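Local coordinates for putative ABC transporter, ATP-binding protein ComA (Streptococcus mutans, PDB 3K8U) that forms part of a putative ABC transporter and is modelled as its C39-family peptidase domain, a member of clan CA related in fold to papain, at residues Q11-T14 with R15-G18; A23-A26 with K27-S31; S34-Y37 with L38-L41; A70-T73 with L74-Y77. All blocks are in the same frame, centred on the assembly; numbering follows the deposited sequence.

Contact 1 (Q11-T14 with R15-G18); sequences QIDT and RDCG
D13 and D16 are the first and last residues of a type I beta turn that leads directly into helix 17-28, with D16 at the N-cap position. D16 N donates to D13 O at 3.1 Å, from well above the carbonyl plane. Q11 takes the opposite face of that plane: its NE2 reaches D13 O at 3.0 Å in a nearly straight bond (168°), the oxygen lying in the plane of the amide. Two N-H groups thus grip one carbonyl oxygen. With Q11 CG between its backbone N and carbonyl carbon (chi1 69°) and the chain extended beyond, the amide spans the turn and sets OE1 3.8 Å from C17 CB. The D13 and D16 side chains run alongside each other. D16 OD2 touches D13 CB at 3.2 Å and stands 3.5 Å from D13 OD2, a proximity of like charges probably eased by R39 of helix 35-41, which forms a salt bridge with D16 OD1. One water donates to D16 OD2 and accepts from I12 N; a second joins T14 O to C17 N. Q11 and C17 both touch P113, in a loop, and H96 of strand 93-104, a placement consistent with the family's papain-like fold.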
loop_
_atom_site.group_PDB
_atom_site.type_symbol
_atom_site.label_atom_id
_atom_site.label_comp_id
_atom_site.label_asym_id
_atom_site.label_seq_id
_atom_site.Cartn_x
_atom_site.Cartn_y
_atom_site.Cartn_z
ATOM N N GLN A 11 5.039 9.751 -2.994
ATOM C CA GLN A 11 4.130 10.879 -2.852
ATOM C C GLN A 11 4.968 12.155 -2.773
ATOM O O GLN A 11 6.183 12.101 -2.556
ATOM C CB GLN A 11 3.301 10.743 -1.567
ATOM C CG GLN A 11 4.110 10.918 -0.279
ATOM C CD GLN A 11 3.292 10.654 0.972
ATOM O OE1 GLN A 11 3.528 9.679 1.678
ATOM N NE2 GLN A 11 2.327 11.526 1.252
ATOM N N ILE A 12 4.321 13.293 -2.999
ATOM C CA ILE A 12 4.969 14.598 -2.890
ATOM C C ILE A 12 4.112 15.361 -1.882
ATOM O O ILE A 12 4.610 15.792 -0.841
ATOM C CB ILE A 12 5.043 15.350 -4.242
ATOM C CG1 ILE A 12 5.856 14.533 -5.253
ATOM C CG2 ILE A 12 5.703 16.715 -4.038
ATOM C CD1 ILE A 12 5.897 15.127 -6.652
ATOM N N ASP A 13 2.816 15.486 -2.175
ATOM C CA ASP A 13 1.874 16.139 -1.261
ATOM C C ASP A 13 1.668 15.178 -0.086
ATOM O O ASP A 13 1.561 13.969 -0.284
ATOM C CB ASP A 13 0.524 16.392 -1.947
ATOM C CG ASP A 13 0.556 17.571 -2.907
ATOM O OD1 ASP A 13 1.341 18.520 -2.681
ATOM O OD2 ASP A 13 -0.230 17.562 -3.880
ATOM N N THR A 14 1.595 15.716 1.131
ATOM C CA THR A 14 1.430 14.888 2.329
ATOM C C THR A 14 0.147 14.059 2.392
ATOM O O THR A 14 0.105 13.028 3.062
ATOM C CB THR A 14 1.555 15.735 3.624
ATOM O OG1 THR A 14 0.566 16.772 3.624
ATOM C CG2 THR A 14 2.939 16.366 3.710
ATOM N N ARG A 15 -0.880 14.482 1.663
ATOM C CA ARG A 15 -2.161 13.777 1.652
ATOM C C ARG A 15 -2.232 12.642 0.626
ATOM O O ARG A 15 -3.209 11.900 0.598
ATOM C CB ARG A 15 -3.289 14.768 1.338
ATOM C CG ARG A 15 -3.344 15.186 -0.143
ATOM C CD ARG A 15 -4.462 16.179 -0.431
ATOM N NE ARG A 15 -4.215 17.481 0.183
ATOM C CZ ARG A 15 -5.093 18.480 0.209
ATOM N NH1 ARG A 15 -6.290 18.339 -0.346
ATOM N NH2 ARG A 15 -4.774 19.626 0.794
ATOM N N ASP A 16 -1.186 12.487 -0.182
ATOM C CA ASP A 16 -1.181 11.495 -1.260
ATOM C C ASP A 16 -0.639 10.087 -1.042
ATOM O O ASP A 16 -0.332 9.404 -2.018
ATOM C CB ASP A 16 -0.507 12.090 -2.503
ATOM C CG ASP A 16 -1.317 13.207 -3.136
ATOM O OD1 ASP A 16 -2.557 13.208 -2.997
ATOM O OD2 ASP A 16 -0.711 14.077 -3.793
ATOM N N CYS A 17 -0.558 9.619 0.200
ATOM C CA CYS A 17 -0.037 8.270 0.419
ATOM C C CYS A 17 -0.929 7.198 -0.213
ATOM O O CYS A 17 -0.424 6.222 -0.773
ATOM C CB CYS A 17 0.159 7.978 1.906
ATOM S SG CYS A 17 1.235 6.552 2.175
ATOM N N GLY A 18 -2.245 7.391 -0.127
ATOM C CA GLY A 18 -3.194 6.447 -0.703
ATOM C C GLY A 18 -3.034 6.360 -2.210
ATOM O O GLY A 18 -2.901 5.264 -2.769
HETATM O O HOH W 1 1.940 13.787 -4.338
HETATM O O HOH W 2 -1.045 10.719 2.898
#

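Contact 2 (A23-A26 with K27-S31); sequences ASVA and KHYGS
A26 O receives S31 N at 3.0 Å, and G30 N bonds to K27 O at 3.1 Å: together they form the Schellman motif that ends helix 17-28. G30 is its C-prime residue, with a positive phi (86°), a backbone shape that glycine adopts readily. Y29 N divides itself between V25 O and A26 O, weakly to each, where the regular helical pattern gives out. One turn apart, the V25 and Y29 side chains lie side by side and point the same way. V25 CG1 is swung anti to its backbone N (chi1 173°) and meets Y29 CE2 at 3.8 Å. The tyrosine CG instead sits beside its own N (chi1 -66°), which lays CD2 3.4 Å from V25 O. Against one face of this phenol ring comes the H28 imidazole: H28 ND1 stands 3.5 Å above the ring plane of Y29, over its centre, with Y29 CE1 at the imidazole edge. K27 is fully extended, its CB brushing the carbonyl oxygens of A23 and S24 while its tail leads away from the helix. On strand 134-140, V25 also touches L138 and Y29 touches P140, and S24 OG is hydrogen-bonded to V9 N and A20 O. Beside the cap, one water donates to both A23 O, at 2.8 Å, and S31 O, at 2.9 Å.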
loop_
_atom_site.group_PDB
_atom_site.type_symbol
_atom_site.label_atom_id
_atom_site.label_comp_id
_atom_site.label_asym_id
_atom_site.label_seq_id
_atom_site.Cartn_x
_atom_site.Cartn_y
_atom_site.Cartn_z
ATOM N N ALA A 23 -1.052 3.643 -7.126
ATOM C CA ALA A 23 -0.306 3.828 -8.372
ATOM C C ALA A 23 0.842 2.818 -8.450
ATOM O O ALA A 23 1.136 2.272 -9.520
ATOM C CB ALA A 23 0.239 5.256 -8.463
ATOM N N SER A 24 1.466 2.553 -7.306
ATOM C CA SER A 24 2.578 1.608 -7.230
ATOM C C SER A 24 2.158 0.198 -7.631
ATOM O O SER A 24 2.811 -0.439 -8.466
ATOM C CB SER A 24 3.170 1.589 -5.817
ATOM O OG SER A 24 3.659 2.866 -5.445
ATOM N N VAL A 25 1.074 -0.289 -7.034
ATOM C CA VAL A 25 0.568 -1.626 -7.332
ATOM C C VAL A 25 0.111 -1.711 -8.785
ATOM O O VAL A 25 0.435 -2.670 -9.490
ATOM C CB VAL A 25 -0.590 -2.018 -6.388
ATOM C CG1 VAL A 25 -1.216 -3.339 -6.827
ATOM C CG2 VAL A 25 -0.069 -2.143 -4.957
ATOM N N ALA A 26 -0.612 -0.689 -9.238
ATOM C CA ALA A 26 -1.095 -0.653 -10.616
ATOM C C ALA A 26 0.074 -0.742 -11.599
ATOM O O ALA A 26 -0.015 -1.432 -12.618
ATOM C CB ALA A 26 -1.908 0.616 -10.860
ATOM N N LYS A 27 1.175 -0.070 -11.267
ATOM C CA LYS A 27 2.371 -0.063 -12.104
ATOM C C LYS A 27 2.988 -1.458 -12.198
ATOM O O LYS A 27 3.568 -1.820 -13.225
ATOM C CB LYS A 27 3.394 0.944 -11.566
ATOM C CG LYS A 27 4.514 1.267 -12.540
ATOM C CD LYS A 27 5.358 2.438 -12.065
ATOM C CE LYS A 27 6.383 2.828 -13.123
ATOM N NZ LYS A 27 7.179 4.027 -12.736
ATOM N N HIS A 28 2.868 -2.235 -11.122
ATOM C CA HIS A 28 3.391 -3.598 -11.102
ATOM C C HIS A 28 2.666 -4.431 -12.159
ATOM O O HIS A 28 3.274 -5.264 -12.830
ATOM C CB HIS A 28 3.199 -4.233 -9.720
ATOM C CG HIS A 28 3.520 -5.696 -9.678
ATOM N ND1 HIS A 28 2.548 -6.671 -9.732
ATOM C CD2 HIS A 28 4.703 -6.348 -9.605
ATOM C CE1 HIS A 28 3.119 -7.862 -9.694
ATOM N NE2 HIS A 28 4.427 -7.694 -9.618
ATOM N N TYR A 29 1.369 -4.175 -12.313
ATOM C CA TYR A 29 0.550 -4.886 -13.286
ATOM C C TYR A 29 0.532 -4.235 -14.674
ATOM O O TYR A 29 -0.368 -4.490 -15.477
ATOM C CB TYR A 29 -0.869 -5.069 -12.746
ATOM C CG TYR A 29 -0.932 -5.971 -11.533
ATOM C CD1 TYR A 29 -0.593 -7.321 -11.628
ATOM C CD2 TYR A 29 -1.323 -5.476 -10.289
ATOM C CE1 TYR A 29 -0.642 -8.156 -10.515
ATOM C CE2 TYR A 29 -1.375 -6.304 -9.169
ATOM C CZ TYR A 29 -1.033 -7.641 -9.290
ATOM O OH TYR A 29 -1.078 -8.464 -8.188
ATOM N N GLY A 30 1.522 -3.386 -14.941
ATOM C CA GLY A 30 1.634 -2.738 -16.239
ATOM C C GLY A 30 0.869 -1.454 -16.515
ATOM O O GLY A 30 1.024 -0.879 -17.595
ATOM N N SER A 31 0.043 -1.006 -15.572
ATOM C CA SER A 31 -0.732 0.221 -15.761
ATOM C C SER A 31 -0.109 1.416 -15.045
ATOM O O SER A 31 0.291 1.316 -13.886
ATOM C CB SER A 31 -2.170 0.029 -15.278
ATOM O OG SER A 31 -2.851 -0.940 -16.053
HETATM O O HOH W 3 0.092 3.340 -11.843
#

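Contact 3 (S34-Y37 with L38-L41); sequences SIAY and LREL
Y37 and L41, one turn apart, make the close apolar part of this contact. L41 CD1 sits over one face of the Y37 ring, 3.9 Å from its centroid and displaced toward the rim, in a CH-pi contact, while the other methyl, CD2, meets Y37 CE2 at 3.6 Å. Y37 CG is anti to the backbone N (chi1 178°), which carries the ring along the helix until L41 can reach it. On the inward side L38 drops its CG to 3.5 Å from S34 O, and its CD2 touches Y37 CD2 more loosely at 4.1 Å; beyond, L38 packs on P19, L22 and A23 of helix 17-28. The backbone is the whole of the short helix 35-41, opened by S34 as N-cap: S34 OG accepts from Y37 N at 3.1 Å, and L38 N and R39 N follow with regular bonds to S34 O and I35 O. By contrast, the A36 and E40 side is exposed and loosely held. The bond from E40 N to A36 O is weak, E40 bends away from the helix at chi2, and a water donates to A36 O while accepting from R39 NH1 at 2.9 Å. R39 lies between the two regimes. Folded back at chi3 (-59°), it lays one face of its guanidinium over I35 O and A36 CA, with NH1 3.5 Å from A36 CA and NH2 3.6 Å from I35 CG2; its NE faces the start of helix 17-28, where D16 is its salt-bridge partner.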
loop_
_atom_site.group_PDB
_atom_site.type_symbol
_atom_site.label_atom_id
_atom_site.label_comp_id
_atom_site.label_asym_id
_atom_site.label_seq_id
_atom_site.Cartn_x
_atom_site.Cartn_y
_atom_site.Cartn_z
ATOM N N SER A 34 -1.407 8.564 -12.896
ATOM C CA SER A 34 -0.849 9.688 -12.154
ATOM C C SER A 34 -1.472 9.824 -10.775
ATOM O O SER A 34 -2.609 9.410 -10.552
ATOM C CB SER A 34 -1.086 10.988 -12.918
ATOM O OG SER A 34 -2.465 11.327 -12.922
ATOM N N ILE A 35 -0.724 10.435 -9.863
ATOM C CA ILE A 35 -1.201 10.669 -8.505
ATOM C C ILE A 35 -2.419 11.597 -8.525
ATOM O O ILE A 35 -3.404 11.347 -7.831
ATOM C CB ILE A 35 -0.076 11.261 -7.622
ATOM C CG1 ILE A 35 0.923 10.152 -7.256
ATOM C CG2 ILE A 35 -0.647 11.905 -6.362
ATOM C CD1 ILE A 35 2.054 10.615 -6.364
ATOM N N ALA A 36 -2.371 12.634 -9.360
ATOM C CA ALA A 36 -3.477 13.588 -9.450
ATOM C C ALA A 36 -4.776 12.898 -9.862
ATOM O O ALA A 36 -5.850 13.211 -9.343
ATOM C CB ALA A 36 -3.132 14.715 -10.431
ATOM N N TYR A 37 -4.669 11.951 -10.788
ATOM C CA TYR A 37 -5.828 11.205 -11.272
ATOM C C TYR A 37 -6.386 10.277 -10.191
ATOM O O TYR A 37 -7.595 10.243 -9.955
ATOM C CB TYR A 37 -5.442 10.395 -12.509
ATOM C CG TYR A 37 -6.541 9.531 -13.089
ATOM C CD1 TYR A 37 -7.661 10.102 -13.693
ATOM C CD2 TYR A 37 -6.443 8.140 -13.065
ATOM C CE1 TYR A 37 -8.653 9.309 -14.264
ATOM C CE2 TYR A 37 -7.429 7.338 -13.630
ATOM C CZ TYR A 37 -8.529 7.928 -14.229
ATOM O OH TYR A 37 -9.502 7.138 -14.795
ATOM N N LEU A 38 -5.503 9.526 -9.538
ATOM C CA LEU A 38 -5.926 8.598 -8.492
ATOM C C LEU A 38 -6.426 9.318 -7.248
ATOM O O LEU A 38 -7.289 8.807 -6.534
ATOM C CB LEU A 38 -4.801 7.619 -8.142
ATOM C CG LEU A 38 -4.398 6.691 -9.290
ATOM C CD1 LEU A 38 -3.310 5.742 -8.830
ATOM C CD2 LEU A 38 -5.613 5.910 -9.774
ATOM N N ARG A 39 -5.905 10.517 -7.005
ATOM C CA ARG A 39 -6.325 11.319 -5.858
ATOM C C ARG A 39 -7.810 11.632 -6.019
ATOM O O ARG A 39 -8.584 11.560 -5.061
ATOM C CB ARG A 39 -5.528 12.625 -5.801
ATOM C CG ARG A 39 -5.802 13.480 -4.565
ATOM C CD ARG A 39 -5.210 14.879 -4.704
ATOM N NE ARG A 39 -3.763 14.851 -4.908
ATOM C CZ ARG A 39 -3.141 15.379 -5.958
ATOM N NH1 ARG A 39 -3.833 15.980 -6.920
ATOM N NH2 ARG A 39 -1.820 15.329 -6.035
ATOM N N GLU A 40 -8.198 11.972 -7.246
ATOM C CA GLU A 40 -9.587 12.289 -7.560
ATOM C C GLU A 40 -10.478 11.044 -7.507
ATOM O O GLU A 40 -11.563 11.075 -6.919
ATOM C CB GLU A 40 -9.671 12.966 -8.936
ATOM C CG GLU A 40 -11.088 13.210 -9.466
ATOM C CD GLU A 40 -11.959 14.034 -8.529
ATOM O OE1 GLU A 40 -11.425 14.885 -7.783
ATOM O OE2 GLU A 40 -13.193 13.831 -8.546
ATOM N N LEU A 41 -9.997 9.944 -8.084
ATOM C CA LEU A 41 -10.742 8.684 -8.105
ATOM C C LEU A 41 -10.968 8.068 -6.727
ATOM O O LEU A 41 -11.974 7.388 -6.506
ATOM C CB LEU A 41 -10.037 7.661 -8.995
ATOM C CG LEU A 41 -10.599 7.421 -10.396
ATOM C CD1 LEU A 41 -10.576 8.709 -11.203
ATOM C CD2 LEU A 41 -9.791 6.330 -11.082
HETATM O O HOH W 4 -6.465 15.528 -8.094
#

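Contact 4 (A70-T73 with L74-Y77); sequences ADMT and LFDY
Bends at chi2 (-60°) and chi3 (-73°) curl M72 back toward F75, three residues on. Its SD reaches F75 CE2 at 3.7 Å and its CE reaches F75 CD2 at 3.8 Å. This is a Met-aromatic contact in which the sulfur stands at the ring edge, 4.9 Å from the centroid and 77° off the ring normal. D71 turns its CG between backbone N and carbonyl carbon, and OD1 then takes two bonds from T73: the backbone N at 2.9 Å on the anti lone pair, closing an Asx turn, and OG1 at 2.6 Å on the syn one. This Asx turn leads into the 3-10 segment 72-76. The backbone bonds here each span three residues, L74 N to D71 O, F75 N to M72 O and D76 N to T73 O. A70 CB meets L74 CD2 at 4.1 Å. The polar D71, T73 and D76 are exposed, whereas F75 is buried. In the loop between strands 63-69 and 84-90, A70, M72 and L74 rest on W131 of strand 131-132, M72 also touches helix 124-130, and both M72 and F75 reach L108 of strand 107-112.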
loop_
_atom_site.group_PDB
_atom_site.type_symbol
_atom_site.label_atom_id
_atom_site.label_comp_id
_atom_site.label_asym_id
_atom_site.label_seq_id
_atom_site.Cartn_x
_atom_site.Cartn_y
_atom_site.Cartn_z
ATOM N N ALA A 70 -5.588 -9.068 9.009
ATOM C CA ALA A 70 -4.644 -10.159 9.191
ATOM C C ALA A 70 -3.670 -9.915 10.329
ATOM O O ALA A 70 -3.786 -8.940 11.063
ATOM C CB ALA A 70 -3.883 -10.385 7.889
ATOM N N ASP A 71 -2.739 -10.849 10.496
ATOM C CA ASP A 71 -1.708 -10.743 11.520
ATOM C C ASP A 71 -0.380 -11.152 10.880
ATOM O O ASP A 71 -0.341 -11.508 9.702
ATOM C CB ASP A 71 -2.048 -11.608 12.742
ATOM C CG ASP A 71 -2.313 -13.057 12.383
ATOM O OD1 ASP A 71 -1.415 -13.698 11.810
ATOM O OD2 ASP A 71 -3.423 -13.554 12.669
ATOM N N MET A 72 0.696 -11.152 11.655
ATOM C CA MET A 72 2.008 -11.484 11.102
ATOM C C MET A 72 2.228 -12.890 10.535
ATOM O O MET A 72 3.170 -13.098 9.773
ATOM C CB MET A 72 3.117 -11.104 12.084
ATOM C CG MET A 72 3.206 -9.600 12.356
ATOM S SD MET A 72 3.547 -8.582 10.887
ATOM C CE MET A 72 5.273 -8.969 10.601
ATOM N N THR A 73 1.349 -13.843 10.852
ATOM C CA THR A 73 1.499 -15.203 10.320
ATOM C C THR A 73 1.269 -15.185 8.812
ATOM O O THR A 73 1.630 -16.119 8.100
ATOM C CB THR A 73 0.504 -16.203 10.953
ATOM O OG1 THR A 73 -0.829 -15.879 10.543
ATOM C CG2 THR A 73 0.604 -16.180 12.467
ATOM N N LEU A 74 0.662 -14.102 8.332
ATOM C CA LEU A 74 0.399 -13.926 6.913
ATOM C C LEU A 74 1.688 -14.105 6.114
ATOM O O LEU A 74 1.697 -14.746 5.065
ATOM C CB LEU A 74 -0.159 -12.518 6.673
ATOM C CG LEU A 74 -0.524 -12.128 5.245
ATOM C CD1 LEU A 74 -1.711 -12.969 4.769
ATOM C CD2 LEU A 74 -0.852 -10.640 5.189
ATOM N N PHE A 75 2.791 -13.600 6.659
ATOM C CA PHE A 75 4.079 -13.675 5.984
ATOM C C PHE A 75 4.765 -15.039 5.992
ATOM O O PHE A 75 5.774 -15.238 5.307
ATOM C CB PHE A 75 4.991 -12.556 6.500
ATOM C CG PHE A 75 4.380 -11.192 6.359
ATOM C CD1 PHE A 75 4.258 -10.601 5.100
ATOM C CD2 PHE A 75 3.852 -10.530 7.462
ATOM C CE1 PHE A 75 3.614 -9.377 4.945
ATOM C CE2 PHE A 75 3.204 -9.304 7.318
ATOM C CZ PHE A 75 3.083 -8.726 6.052
ATOM N N ASP A 76 4.183 -15.990 6.720
ATOM C CA ASP A 76 4.713 -17.349 6.789
ATOM C C ASP A 76 3.979 -18.274 5.818
ATOM O O ASP A 76 4.277 -19.463 5.741
ATOM C CB ASP A 76 4.605 -17.902 8.214
ATOM C CG ASP A 76 5.452 -17.133 9.203
ATOM O OD1 ASP A 76 6.504 -16.600 8.802
ATOM O OD2 ASP A 76 5.067 -17.065 10.389
ATOM N N TYR A 77 2.997 -17.722 5.108
ATOM C CA TYR A 77 2.214 -18.467 4.126
ATOM C C TYR A 77 2.947 -18.361 2.783
ATOM O O TYR A 77 2.959 -17.306 2.149
ATOM C CB TYR A 77 0.807 -17.866 4.053
ATOM C CG TYR A 77 -0.125 -18.496 3.045
ATOM C CD1 TYR A 77 -0.509 -19.836 3.147
ATOM C CD2 TYR A 77 -0.661 -17.733 2.007
ATOM C CE1 TYR A 77 -1.410 -20.396 2.239
ATOM C CE2 TYR A 77 -1.558 -18.281 1.098
ATOM C CZ TYR A 77 -1.931 -19.607 1.218
ATOM O OH TYR A 77 -2.843 -20.125 0.329
#

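Contacts 1 and 2 are partly buried and lie near the two ends of helix 17-28, their centres about 17 Å apart. Contact 3, on the surface, belongs to the next helix, 35-41, and touches both: toward contact 1 through arginine-aspartate charge pairing and I35, toward contact 2 by L38 CD1 against A23. Contact 4 is also at the surface but stands apart, about 31 Å from contact 3 between centres, on the sheet side of the fold. The chemistry follows position: a shared carbonyl and carboxylates before the helix in contact 1, glycine-based termination in contact 2, serine capping with CH-pi packing in contact 3, and an Asx turn with sulfur-aromatic packing in contact 4.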